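Local coordinates for NO-binding heme-dependent sensor protein (Shewanella oneidensis, PDB 4U99), which binds heme and probably serves as a nitric oxide sensor of the H-NOX family, at residues Q121-N126 and M173-L178. The protein carries 3 engineered substitutions. Residues are numbered along the deposited sequence; the frame is centred on the assembly and turned at random. Where two conformers were deposited one is given.
Sequences QLLPNN and MLIIEL
The flat groups that meet here are two backbone units, the carbonyl of N126 and the peptide joining E177 to L178, and they meet end-on, without either lying over a face of the other. L178 N donates to N126 O at 3.0 Å, with an N-H...O angle of 162°. Close by, L178 CB rests 3.4 Å from the same oxygen, N126 O, and the two beta carbons, N126 CB and L178 CB, are 4.3 Å apart.

This illustrates how an antiparallel ladder can run on into a turn. Strands 117-123 and 127-133 form a hairpin whose loop passes through left-handed backbone conformations at N125 and N126. Strand 172-180 pairs with the second arm, L174 with L130 and I176 with I128, and N126 with L178 is the next step of that pairing, in the heme-bearing H-NOX fold.

Further back, strand 127-133 lies between strands 117-123 and 172-180, yet L123 and I175 still meet across it. L123, extended with CD1 anti to CA (chi2 177°), brings that methyl alongside I175 CG2, a light apolar touch at 4.4 Å between L123 CD1 and I175 CG2. L123 also packs on A129, and I175 on Q127, whereas I176 and L178 contact helix 91-96 through F91 and T92.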
loop_
_atom_site.group_PDB
_atom_site.type_symbol
_atom_site.label_atom_id
_atom_site.label_comp_id
_atom_site.label_asym_id
_atom_site.label_seq_id
_atom_site.Cartn_x
_atom_site.Cartn_y
_atom_site.Cartn_z
ATOM N N GLN A 121 -5.652 9.045 -14.291
ATOM C CA GLN A 121 -6.449 9.681 -15.330
ATOM C C GLN A 121 -7.886 9.186 -15.231
ATOM O O GLN A 121 -8.130 7.979 -15.242
ATOM C CB GLN A 121 -5.884 9.378 -16.722
ATOM C CG GLN A 121 -4.476 9.909 -16.962
ATOM C CD GLN A 121 -4.438 11.419 -17.109
ATOM O OE1 GLN A 121 -5.336 12.018 -17.700
ATOM N NE2 GLN A 121 -3.396 12.041 -16.568
ATOM N N LEU A 122 -8.834 10.113 -15.127
ATOM C CA LEU A 122 -10.246 9.750 -15.107
ATOM C C LEU A 122 -10.669 9.215 -16.467
ATOM O O LEU A 122 -10.378 9.820 -17.500
ATOM C CB LEU A 122 -11.119 10.948 -14.726
ATOM C CG LEU A 122 -11.043 11.436 -13.282
ATOM C CD1 LEU A 122 -11.991 12.613 -13.079
ATOM C CD2 LEU A 122 -11.366 10.317 -12.303
ATOM N N LEU A 123 -11.346 8.070 -16.452
ATOM C CA LEU A 123 -11.862 7.453 -17.667
ATOM C C LEU A 123 -13.385 7.470 -17.644
ATOM O O LEU A 123 -13.985 7.716 -16.601
ATOM C CB LEU A 123 -11.369 6.013 -17.798
ATOM C CG LEU A 123 -9.893 5.733 -17.533
ATOM C CD1 LEU A 123 -9.654 4.240 -17.645
ATOM C CD2 LEU A 123 -9.004 6.502 -18.496
ATOM N N PRO A 124 -14.018 7.197 -18.795
ATOM C CA PRO A 124 -15.477 7.042 -18.808
ATOM C C PRO A 124 -15.917 5.815 -18.007
ATOM O O PRO A 124 -15.081 4.981 -17.661
ATOM C CB PRO A 124 -15.807 6.875 -20.299
ATOM C CG PRO A 124 -14.601 7.385 -21.034
ATOM C CD PRO A 124 -13.439 7.090 -20.147
ATOM N N ASN A 125 -17.210 5.718 -17.715
ATOM C CA ASN A 125 -17.763 4.552 -17.030
ATOM C C ASN A 125 -17.184 4.381 -15.629
ATOM O O ASN A 125 -16.983 3.255 -15.169
ATOM C CB ASN A 125 -17.516 3.276 -17.847
ATOM C CG ASN A 125 -18.109 3.346 -19.238
ATOM O OD1 ASN A 125 -17.437 3.060 -20.233
ATOM N ND2 ASN A 125 -19.377 3.721 -19.315
ATOM N N ASN A 126 -16.913 5.498 -14.961
ATOM C CA ASN A 126 -16.429 5.488 -13.580
ATOM C C ASN A 126 -15.168 4.650 -13.395
ATOM O O ASN A 126 -15.024 3.923 -12.406
ATOM C CB ASN A 126 -17.532 4.990 -12.643
ATOM C CG ASN A 126 -18.613 6.023 -12.426
ATOM O OD1 ASN A 126 -19.776 5.794 -12.739
ATOM N ND2 ASN A 126 -18.227 7.175 -11.890
ATOM N N MET A 173 0.119 -0.433 -15.295
ATOM C CA MET A 173 -1.160 0.236 -15.503
ATOM C C MET A 173 -2.237 -0.472 -14.694
ATOM O O MET A 173 -2.578 -1.623 -14.969
ATOM C CB MET A 173 -1.548 0.252 -16.984
ATOM C CG MET A 173 -0.736 1.206 -17.857
ATOM S SD MET A 173 -0.759 2.943 -17.340
ATOM C CE MET A 173 -2.497 3.199 -16.967
ATOM N N LEU A 174 -2.758 0.218 -13.684
ATOM C CA LEU A 174 -3.847 -0.309 -12.872
ATOM C C LEU A 174 -5.143 0.347 -13.318
ATOM O O LEU A 174 -5.348 1.541 -13.095
ATOM C CB LEU A 174 -3.594 -0.054 -11.383
ATOM C CG LEU A 174 -2.630 -1.014 -10.677
ATOM C CD1 LEU A 174 -1.280 -1.038 -11.346
ATOM C CD2 LEU A 174 -2.480 -0.631 -9.215
ATOM N N ILE A 175 -6.003 -0.428 -13.966
ATOM C CA ILE A 175 -7.288 0.080 -14.423
ATOM C C ILE A 175 -8.326 -0.225 -13.353
ATOM O O ILE A 175 -8.679 -1.381 -13.119
ATOM C CB ILE A 175 -7.715 -0.534 -15.766
ATOM C CG1 ILE A 175 -6.600 -0.388 -16.810
ATOM C CG2 ILE A 175 -9.000 0.114 -16.263
ATOM C CD1 ILE A 175 -6.184 1.048 -17.100
ATOM N N ILE A 176 -8.794 0.832 -12.702
ATOM C CA ILE A 176 -9.693 0.723 -11.560
ATOM C C ILE A 176 -11.129 0.958 -12.004
ATOM O O ILE A 176 -11.429 1.985 -12.604
ATOM C CB ILE A 176 -9.335 1.744 -10.464
ATOM C CG1 ILE A 176 -7.853 1.634 -10.083
ATOM C CG2 ILE A 176 -10.222 1.547 -9.235
ATOM C CD1 ILE A 176 -7.355 2.786 -9.249
ATOM N N GLU A 177 -12.011 0.006 -11.725
ATOM C CA GLU A 177 -13.435 0.217 -11.959
ATOM C C GLU A 177 -14.146 0.445 -10.637
ATOM O O GLU A 177 -14.117 -0.409 -9.757
ATOM C CB GLU A 177 -14.072 -0.968 -12.688
ATOM C CG GLU A 177 -15.569 -0.759 -12.948
ATOM C CD GLU A 177 -16.271 -2.001 -13.465
ATOM O OE1 GLU A 177 -15.624 -3.066 -13.563
ATOM O OE2 GLU A 177 -17.479 -1.910 -13.771
ATOM N N LEU A 178 -14.784 1.600 -10.506
ATOM C CA LEU A 178 -15.629 1.873 -9.354
ATOM C C LEU A 178 -17.008 1.261 -9.590
ATOM O O LEU A 178 -17.792 1.773 -10.386
ATOM C CB LEU A 178 -15.734 3.378 -9.107
ATOM C CG LEU A 178 -16.582 3.832 -7.917
ATOM C CD1 LEU A 178 -16.010 3.320 -6.604
ATOM C CD2 LEU A 178 -16.680 5.348 -7.904
#